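Local structure of antifreeze protein (Marinomonas primoryensis, 3P4G) at residues G229-G234 with A250-G255; N218-I223 with N237-V242; N37-V42 with D56-I61. The protein binds ice in a calcium-dependent manner, through clathrate-like waters anchored to its surface, and so acts as a hyperactive antifreeze. All blocks are in the same frame, centred on the assembly; numbering follows the deposited sequence.

Contact 1: residues G229-G234 with A250-G255; sequences GNIQGG and ANISLG. With CA (calcium ion), chain O; CA (calcium ion), chain N; CA (calcium ion), chain P.
Ile231 and Ile252 lie side by side and point the same way, a clear example of how a solenoid stacks like upon like in successive coils. Both carry CG1 anti to the carbonyl carbon, which gives their branches a common heading and brings CD1 of Ile231 to 4.1 Å from CG1 of Ile252. Val242, from strand 239-242, packs on both isoleucines from across the core. The opposite face, which carries Asn230, Gln232, Asn251 and Ser253, is polar, and its groups are turned less uniformly. The end of Asn230 comes nearer the next coil, ND2 lying 3.3 Å from CB of Asn251. ND2 meets a carbon there, not an acceptor, so this is packing; in the conformer modelled for Asn251 the amide planes stand 78° apart. In one of its two conformers Gln232 bends at chi2 (58°) and OE1 can accept Gly234 N at 2.8 Å, in the carbonyl plane and on a lone pair; the other need not keep this bond.

Between these faces run four backbone hydrogen bonds, among them Ile231 N to Asn251 O (2.9 Å) and Ser253 N to Ile231 O (2.8 Å). Beyond the strands the chain turns through glycines: a side chain on Gly233 would collide with Leu254 O, and one on Gly255 with Gly234 O. Gly234 O and Leu254 O come within 3.0 Å because both bind one calcium, while Gly233 O and Gly255 O serve the neighbouring ions. Parallel strands in exact register, closed by calcium-binding glycine turns, are the signature of this right-handed beta-helix.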
loop_
_atom_site.group_PDB
_atom_site.type_symbol
_atom_site.label_atom_id
_atom_site.label_comp_id
_atom_site.label_asym_id
_atom_site.label_seq_id
_atom_site.Cartn_x
_atom_site.Cartn_y
_atom_site.Cartn_z
ATOM N N GLY A 229 3.776 9.424 -13.561
ATOM C CA GLY A 229 3.091 8.173 -13.934
ATOM C C GLY A 229 1.573 8.403 -14.051
ATOM O O GLY A 229 1.132 9.477 -14.484
ATOM N N ASN A 230 0.774 7.436 -13.643
ATOM C CA ASN A 230 -0.660 7.515 -13.908
ATOM C C ASN A 230 -1.434 7.472 -12.626
ATOM O O ASN A 230 -1.106 6.705 -11.737
ATOM C CB ASN A 230 -1.101 6.357 -14.790
ATOM C CG ASN A 230 -0.424 6.371 -16.137
ATOM O OD1 ASN A 230 -0.026 5.319 -16.659
ATOM N ND2 ASN A 230 -0.277 7.543 -16.708
ATOM N N ILE A 231 -2.503 8.253 -12.564
ATOM C CA ILE A 231 -3.460 8.163 -11.452
ATOM C C ILE A 231 -4.856 7.951 -12.065
ATOM O O ILE A 231 -5.251 8.720 -12.947
ATOM C CB ILE A 231 -3.504 9.467 -10.605
ATOM C CG1 ILE A 231 -2.159 9.783 -9.957
ATOM C CG2 ILE A 231 -4.652 9.381 -9.504
ATOM C CD1 ILE A 231 -2.093 11.181 -9.273
ATOM N N GLN A 232 -5.581 6.926 -11.593
ATOM C CA GLN A 232 -6.983 6.723 -11.944
ATOM C C GLN A 232 -7.803 6.862 -10.660
ATOM O O GLN A 232 -7.498 6.180 -9.689
ATOM C CB GLN A 232 -7.152 5.305 -12.554
ATOM C CG GLN A 232 -8.577 4.903 -12.815
ATOM C CD GLN A 232 -9.292 5.877 -13.746
ATOM O OE1 GLN A 232 -10.242 6.578 -13.360
ATOM N NE2 GLN A 232 -8.828 5.911 -15.001
ATOM N N GLY A 233 -8.806 7.733 -10.649
ATOM C CA GLY A 233 -9.668 7.867 -9.462
ATOM C C GLY A 233 -10.650 6.705 -9.442
ATOM O O GLY A 233 -11.102 6.295 -8.341
ATOM N N GLY A 234 -10.980 6.213 -10.641
ATOM C CA GLY A 234 -11.966 5.126 -10.829
ATOM C C GLY A 234 -13.391 5.667 -10.706
ATOM O O GLY A 234 -13.598 6.903 -10.662
ATOM N N ALA A 250 2.642 12.398 -17.531
ATOM C CA ALA A 250 1.719 11.946 -16.534
ATOM C C ALA A 250 0.297 11.925 -17.108
ATOM O O ALA A 250 -0.050 12.733 -17.972
ATOM C CB ALA A 250 1.746 12.874 -15.356
ATOM N N ASN A 251 -0.526 11.004 -16.599
ATOM C CA ASN A 251 -1.955 11.008 -16.918
ATOM C C ASN A 251 -2.766 10.901 -15.650
ATOM O O ASN A 251 -2.575 9.961 -14.883
ATOM C CB ASN A 251 -2.318 9.836 -17.831
ATOM C CG ASN A 251 -3.739 9.922 -18.323
ATOM O OD1 ASN A 251 -4.671 9.705 -17.558
ATOM N ND2 ASN A 251 -3.919 10.280 -19.588
ATOM N N ILE A 252 -3.649 11.867 -15.429
ATOM C CA ILE A 252 -4.526 11.824 -14.230
ATOM C C ILE A 252 -5.937 11.787 -14.740
ATOM O O ILE A 252 -6.412 12.790 -15.308
ATOM C CB ILE A 252 -4.302 13.046 -13.283
ATOM C CG1 ILE A 252 -2.854 13.067 -12.803
ATOM C CG2 ILE A 252 -5.248 12.977 -12.033
ATOM C CD1 ILE A 252 -2.416 14.376 -12.096
ATOM N N SER A 253 -6.600 10.646 -14.521
ATOM C CA SER A 253 -7.975 10.481 -14.943
ATOM C C SER A 253 -8.851 10.213 -13.713
ATOM O O SER A 253 -8.547 9.311 -12.906
ATOM C CB SER A 253 -8.027 9.350 -15.941
ATOM O OG SER A 253 -7.369 9.770 -17.122
ATOM N N LEU A 254 -9.922 10.991 -13.571
ATOM C CA LEU A 254 -10.697 10.940 -12.335
ATOM C C LEU A 254 -11.826 9.922 -12.364
ATOM O O LEU A 254 -12.365 9.559 -11.301
ATOM C CB LEU A 254 -11.228 12.326 -11.963
ATOM C CG LEU A 254 -10.105 13.356 -11.746
ATOM C CD1 LEU A 254 -10.635 14.755 -11.274
ATOM C CD2 LEU A 254 -9.002 12.857 -10.791
ATOM N N GLY A 255 -12.137 9.442 -13.565
ATOM C CA GLY A 255 -13.103 8.407 -13.698
ATOM C C GLY A 255 -14.543 8.952 -13.669
ATOM O O GLY A 255 -14.793 10.150 -13.633
HETATM CA CA CA O . -14.253 9.136 -9.933
HETATM CA CA CA N . -12.929 5.761 -6.943
HETATM CA CA CA P . -15.548 12.338 -13.057
HETATM O O HOH W 1 -4.670 7.555 -15.574
#

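Contact 2: residues N218-I223 with N237-V242; sequences NDTIII and NDIVRV. With CA (calcium ion), chain N; CA (calcium ion), chain M; CA (calcium ion), chain O.
Asp219 and Asp238 hold two carboxylate oxygens, OD2 of the first and OD1 of the second, only 3.2 Å apart, an approach explained by the calcium ion that both bind. Each aspartate also bridges two metals. Asp219 OD1 reaches the preceding calcium at 2.3 Å, and Asp238 OD2 reaches the following one. Both have CG anti to the carbonyl carbon and nearly equal chi2 (-67° and -65°), which gives the two carboxylates the same pose. Asp238 OD1 does double duty, since its anti lone pair also accepts Asp219 N at 2.8 Å. Outside the metal row, Asn218 OD1 takes Asn237 N at 2.8 Å from a donor tilted 29° out of the carbonyl plane.

Four backbone hydrogen bonds then join the parallel strands from Asp219 O to Ile223 N. Methyl CG2 of Ile239 rests 3.5 Å from OG1 of Thr220, and Ile222 runs alongside Arg241, its CD1 3.6 Å from NH2 and its CG2 above one face of the guanidinium, offset toward the rim. Glu264 is the main polar partner of that arginine. Replacing Ile222 by an alanine would probably uncover this guanidinium face and leave the arginine's end freer to turn. On the buried face Ile231 packs against Ile221 and Val240. Shared metal charge probably offsets the repulsion between the paired carboxylates; without calcium, the turns they tie together would likely be less firmly held.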
loop_
_atom_site.group_PDB
_atom_site.type_symbol
_atom_site.label_atom_id
_atom_site.label_comp_id
_atom_site.label_asym_id
_atom_site.label_seq_id
_atom_site.Cartn_x
_atom_site.Cartn_y
_atom_site.Cartn_z
ATOM N N ASN A 218 -15.415 5.902 -3.196
ATOM C CA ASN A 218 -15.046 7.346 -3.104
ATOM C C ASN A 218 -13.719 7.421 -2.403
ATOM O O ASN A 218 -13.638 7.283 -1.157
ATOM C CB ASN A 218 -16.099 8.051 -2.244
ATOM C CG ASN A 218 -17.497 7.872 -2.779
ATOM O OD1 ASN A 218 -17.720 7.808 -3.974
ATOM N ND2 ASN A 218 -18.446 7.804 -1.878
ATOM N N ASP A 219 -12.675 7.611 -3.199
ATOM C CA ASP A 219 -11.305 7.536 -2.687
ATOM C C ASP A 219 -10.606 8.879 -2.561
ATOM O O ASP A 219 -10.944 9.838 -3.284
ATOM C CB ASP A 219 -10.507 6.697 -3.683
ATOM C CG ASP A 219 -11.171 5.343 -3.941
ATOM O OD1 ASP A 219 -11.236 4.503 -3.019
ATOM O OD2 ASP A 219 -11.574 5.109 -5.070
ATOM N N THR A 220 -9.645 8.912 -1.642
ATOM C CA THR A 220 -8.756 10.060 -1.472
ATOM C C THR A 220 -7.342 9.652 -1.830
ATOM O O THR A 220 -6.798 8.733 -1.222
ATOM C CB THR A 220 -8.790 10.553 -0.019
ATOM O OG1 THR A 220 -10.105 11.020 0.314
ATOM C CG2 THR A 220 -7.809 11.673 0.180
ATOM N N ILE A 221 -6.751 10.355 -2.792
ATOM C CA ILE A 221 -5.336 10.103 -3.186
ATOM C C ILE A 221 -4.565 11.380 -3.062
ATOM O O ILE A 221 -4.941 12.394 -3.706
ATOM C CB ILE A 221 -5.336 9.612 -4.637
ATOM C CG1 ILE A 221 -5.938 8.189 -4.701
ATOM C CG2 ILE A 221 -3.900 9.614 -5.226
ATOM C CD1 ILE A 221 -6.443 7.863 -6.134
ATOM N N ILE A 222 -3.459 11.339 -2.315
ATOM C CA ILE A 222 -2.600 12.492 -2.132
ATOM C C ILE A 222 -1.158 12.103 -2.518
ATOM O O ILE A 222 -0.593 11.124 -1.970
ATOM C CB ILE A 222 -2.585 12.951 -0.700
ATOM C CG1 ILE A 222 -4.001 13.382 -0.257
ATOM C CG2 ILE A 222 -1.620 14.167 -0.533
ATOM C CD1 ILE A 222 -4.171 13.599 1.278
ATOM N N ILE A 223 -0.587 12.867 -3.441
ATOM C CA ILE A 223 0.829 12.693 -3.861
ATOM C C ILE A 223 1.571 13.950 -3.447
ATOM O O ILE A 223 1.305 15.055 -3.983
ATOM C CB ILE A 223 1.007 12.444 -5.391
ATOM C CG1 ILE A 223 0.038 11.362 -5.947
ATOM C CG2 ILE A 223 2.510 12.079 -5.723
ATOM C CD1 ILE A 223 0.161 9.931 -5.322
ATOM N N ASN A 237 -16.952 9.188 -6.302
ATOM C CA ASN A 237 -16.679 10.640 -6.176
ATOM C C ASN A 237 -15.382 10.826 -5.396
ATOM O O ASN A 237 -15.361 10.726 -4.160
ATOM C CB ASN A 237 -17.850 11.292 -5.462
ATOM C CG ASN A 237 -19.178 10.908 -6.092
ATOM O OD1 ASN A 237 -19.279 10.822 -7.316
ATOM N ND2 ASN A 237 -20.201 10.619 -5.255
ATOM N N ASP A 238 -14.293 10.988 -6.142
ATOM C CA ASP A 238 -12.922 10.939 -5.622
ATOM C C ASP A 238 -12.314 12.329 -5.453
ATOM O O ASP A 238 -12.720 13.275 -6.100
ATOM C CB ASP A 238 -12.067 10.151 -6.613
ATOM C CG ASP A 238 -12.687 8.788 -6.924
ATOM O OD1 ASP A 238 -12.764 7.972 -5.959
ATOM O OD2 ASP A 238 -13.010 8.458 -8.091
ATOM N N ILE A 239 -11.274 12.406 -4.641
ATOM C CA ILE A 239 -10.481 13.634 -4.567
ATOM C C ILE A 239 -8.993 13.253 -4.732
ATOM O O ILE A 239 -8.494 12.314 -4.055
ATOM C CB ILE A 239 -10.714 14.458 -3.270
ATOM C CG1 ILE A 239 -9.795 15.693 -3.348
ATOM C CG2 ILE A 239 -10.387 13.628 -1.962
ATOM C CD1 ILE A 239 -10.274 16.881 -2.442
ATOM N N VAL A 240 -8.323 13.910 -5.657
ATOM C CA VAL A 240 -6.899 13.682 -5.911
ATOM C C VAL A 240 -6.192 14.990 -5.664
ATOM O O VAL A 240 -6.623 16.046 -6.174
ATOM C CB VAL A 240 -6.660 13.197 -7.362
ATOM C CG1 VAL A 240 -5.154 13.052 -7.671
ATOM C CG2 VAL A 240 -7.370 11.814 -7.611
ATOM N N ARG A 241 -5.105 14.941 -4.902
ATOM C CA ARG A 241 -4.326 16.146 -4.692
ATOM C C ARG A 241 -2.860 15.827 -5.031
ATOM O O ARG A 241 -2.333 14.811 -4.561
ATOM C CB ARG A 241 -4.429 16.609 -3.257
ATOM C CG ARG A 241 -3.527 17.825 -2.904
ATOM C CD ARG A 241 -4.210 18.694 -1.892
ATOM N NE ARG A 241 -4.359 17.979 -0.637
ATOM C CZ ARG A 241 -3.385 17.885 0.278
ATOM N NH1 ARG A 241 -2.217 18.472 0.034
ATOM N NH2 ARG A 241 -3.560 17.189 1.426
ATOM N N VAL A 242 -2.254 16.678 -5.844
ATOM C CA VAL A 242 -0.816 16.545 -6.199
ATOM C C VAL A 242 -0.126 17.820 -5.748
ATOM O O VAL A 242 -0.503 18.949 -6.139
ATOM C CB VAL A 242 -0.554 16.323 -7.713
ATOM C CG1 VAL A 242 0.991 16.214 -8.021
ATOM C CG2 VAL A 242 -1.335 15.116 -8.235
HETATM CA CA CA N . -12.929 5.761 -6.943
HETATM CA CA CA M . -11.656 2.391 -3.918
HETATM CA CA CA O . -14.253 9.136 -9.933
#

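Contact 3: residues N37-V42 with D56-I61; sequences NNNVAV and DDKVSI. With CA (calcium ion), chain E; CA (calcium ion), chain F.
Asn37 meets Asp56 at the start of the pair, its OD1 accepting Asp56 N at 2.8 Å from a donor tilted 31° out of the amide plane. Asn38 follows, lying beside Asp57 and pointing the same way, with amide and carboxylate planes 23° apart. Its backbone N donates to the anti lone pair of Asp57 OD1 at 2.8 Å. Asp57 OD1 also binds a calcium ion at 2.3 Å, while OD2 passes on to the next ion, so a single carboxylate ties the backbone to two metals. Asn38 also ligates the first ion through its side chain, and Asp34, Ser36, Val52 and Ala54 complete the site.

With Asn39 the strand proper begins. Its CG stands anti to the backbone N, directing the amide over the next coil until OD1 lies 3.8 Å from CB of the extended Lys58. A water bridges Asn39 OD1 and Val40 O. Val40 turns to the core, where its CB touches CG2 of Val59 at 4.0 Å, with Phe25 and Phe33 packed on the same valine. Ala41, on the outer face, adds a CA-H...O contact to Ser60 O (3.5 Å). Val42 returns inward, CB meeting CG1 of Ile61 at 4.0 Å, and its N donates to Ser60 O. Asparagine or aspartate just before both of these strands, with hydrophobic residues at every second position in them, recalls the RTX-type calcium-binding repeat of a right-handed parallel beta-helix.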
loop_
_atom_site.group_PDB
_atom_site.type_symbol
_atom_site.label_atom_id
_atom_site.label_comp_id
_atom_site.label_asym_id
_atom_site.label_seq_id
_atom_site.Cartn_x
_atom_site.Cartn_y
_atom_site.Cartn_z
ATOM N N ASN A 37 -0.876 -24.177 24.060
ATOM C CA ASN A 37 -0.336 -22.842 23.770
ATOM C C ASN A 37 1.189 -22.900 23.981
ATOM O O ASN A 37 1.689 -22.797 25.119
ATOM C CB ASN A 37 -0.969 -21.836 24.754
ATOM C CG ASN A 37 -2.484 -21.788 24.660
ATOM O OD1 ASN A 37 -3.069 -21.946 23.583
ATOM N ND2 ASN A 37 -3.132 -21.557 25.805
ATOM N N ASN A 38 1.911 -23.192 22.911
ATOM C CA ASN A 38 3.366 -23.289 22.950
ATOM C C ASN A 38 4.128 -21.986 23.158
ATOM O O ASN A 38 3.666 -20.905 22.804
ATOM C CB ASN A 38 3.869 -23.981 21.682
ATOM C CG ASN A 38 3.382 -25.402 21.571
ATOM O OD1 ASN A 38 2.578 -25.740 20.695
ATOM N ND2 ASN A 38 3.888 -26.278 22.455
ATOM N N ASN A 39 5.332 -22.107 23.726
ATOM C CA ASN A 39 6.275 -20.984 23.802
ATOM C C ASN A 39 7.594 -21.545 23.295
ATOM O O ASN A 39 8.187 -22.442 23.923
ATOM C CB ASN A 39 6.448 -20.421 25.235
ATOM C CG ASN A 39 7.406 -19.228 25.267
ATOM O OD1 ASN A 39 7.325 -18.335 24.429
ATOM N ND2 ASN A 39 8.324 -19.232 26.193
ATOM N N VAL A 40 8.001 -21.088 22.114
ATOM C CA VAL A 40 9.205 -21.601 21.469
ATOM C C VAL A 40 10.230 -20.490 21.433
ATOM O O VAL A 40 9.952 -19.413 20.897
ATOM C CB VAL A 40 8.895 -22.141 20.056
ATOM C CG1 VAL A 40 10.216 -22.677 19.323
ATOM C CG2 VAL A 40 7.845 -23.238 20.144
ATOM N N ALA A 41 11.420 -20.747 22.004
ATOM C CA ALA A 41 12.496 -19.774 22.010
ATOM C C ALA A 41 13.663 -20.368 21.262
ATOM O O ALA A 41 14.198 -21.408 21.692
ATOM C CB ALA A 41 12.932 -19.464 23.489
ATOM N N VAL A 42 14.050 -19.741 20.162
ATOM C CA VAL A 42 15.205 -20.169 19.343
ATOM C C VAL A 42 16.276 -19.054 19.365
ATOM O O VAL A 42 16.054 -17.950 18.869
ATOM C CB VAL A 42 14.769 -20.490 17.866
ATOM C CG1 VAL A 42 15.982 -20.936 17.018
ATOM C CG2 VAL A 42 13.631 -21.540 17.852
ATOM N N ASP A 56 -2.835 -20.919 21.003
ATOM C CA ASP A 56 -2.334 -19.552 20.790
ATOM C C ASP A 56 -0.844 -19.590 21.189
ATOM O O ASP A 56 -0.495 -19.562 22.379
ATOM C CB ASP A 56 -3.106 -18.601 21.696
ATOM C CG ASP A 56 -4.603 -18.540 21.372
ATOM O OD1 ASP A 56 -5.015 -18.913 20.250
ATOM O OD2 ASP A 56 -5.371 -18.130 22.290
ATOM N N ASP A 57 0.012 -19.690 20.175
ATOM C CA ASP A 57 1.431 -20.022 20.362
ATOM C C ASP A 57 2.272 -18.765 20.231
ATOM O O ASP A 57 1.968 -17.868 19.441
ATOM C CB ASP A 57 1.872 -20.991 19.267
ATOM C CG ASP A 57 1.020 -22.260 19.234
ATOM O OD1 ASP A 57 0.986 -23.029 20.239
ATOM O OD2 ASP A 57 0.388 -22.498 18.198
ATOM N N LYS A 58 3.392 -18.747 20.936
ATOM C CA LYS A 58 4.354 -17.672 20.811
ATOM C C LYS A 58 5.647 -18.340 20.353
ATOM O O LYS A 58 6.053 -19.384 20.900
ATOM C CB LYS A 58 4.627 -16.971 22.155
ATOM C CG LYS A 58 5.684 -15.810 21.982
ATOM C CD LYS A 58 5.602 -14.792 23.143
ATOM C CE LYS A 58 6.753 -13.740 23.100
ATOM N NZ LYS A 58 6.691 -12.911 24.367
ATOM N N VAL A 59 6.242 -17.768 19.313
ATOM C CA VAL A 59 7.535 -18.223 18.771
ATOM C C VAL A 59 8.479 -17.006 18.645
ATOM O O VAL A 59 8.088 -15.949 18.123
ATOM C CB VAL A 59 7.368 -18.900 17.386
ATOM C CG1 VAL A 59 8.761 -19.187 16.821
ATOM C CG2 VAL A 59 6.533 -20.204 17.451
ATOM N N SER A 60 9.714 -17.164 19.129
ATOM C CA SER A 60 10.687 -16.077 19.125
ATOM C C SER A 60 11.998 -16.659 18.659
ATOM O O SER A 60 12.495 -17.634 19.223
ATOM C CB SER A 60 10.850 -15.469 20.519
ATOM O OG SER A 60 9.602 -15.070 21.050
ATOM N N ILE A 61 12.534 -16.063 17.615
ATOM C CA ILE A 61 13.731 -16.556 16.895
ATOM C C ILE A 61 14.705 -15.384 16.817
ATOM O O ILE A 61 14.364 -14.313 16.294
ATOM C CB ILE A 61 13.313 -17.048 15.429
ATOM C CG1 ILE A 61 12.367 -18.264 15.490
ATOM C CG2 ILE A 61 14.529 -17.358 14.512
ATOM C CD1 ILE A 61 11.372 -18.366 14.341
HETATM CA CA CA E . 0.415 -25.220 19.800
HETATM CA CA CA F . -1.321 -21.858 16.747
HETATM O O HOH W 2 9.050 -17.288 22.806
#

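Overall arrangement
Contacts 1 and 2 are two sides of the same stretch of coil. Their centres lie about 10 Å apart, their segments alternate along the chain, and they share two calcium ions. Where they meet, Gly233 O comes 2.9 Å from Asp238 OD2, and Leu254 CD2 packs on Val240 CG2 at 3.7 Å, so turn carbonyls from one wall and carboxylates from the other enclose the metals over a common hydrophobic core. Contact 3 repeats the plan of contact 2 near the N-terminal end, with other calcium ions. Its centre is about 43 Å from that of contact 2 and about 46 Å from that of contact 1, across the chain's centre from both.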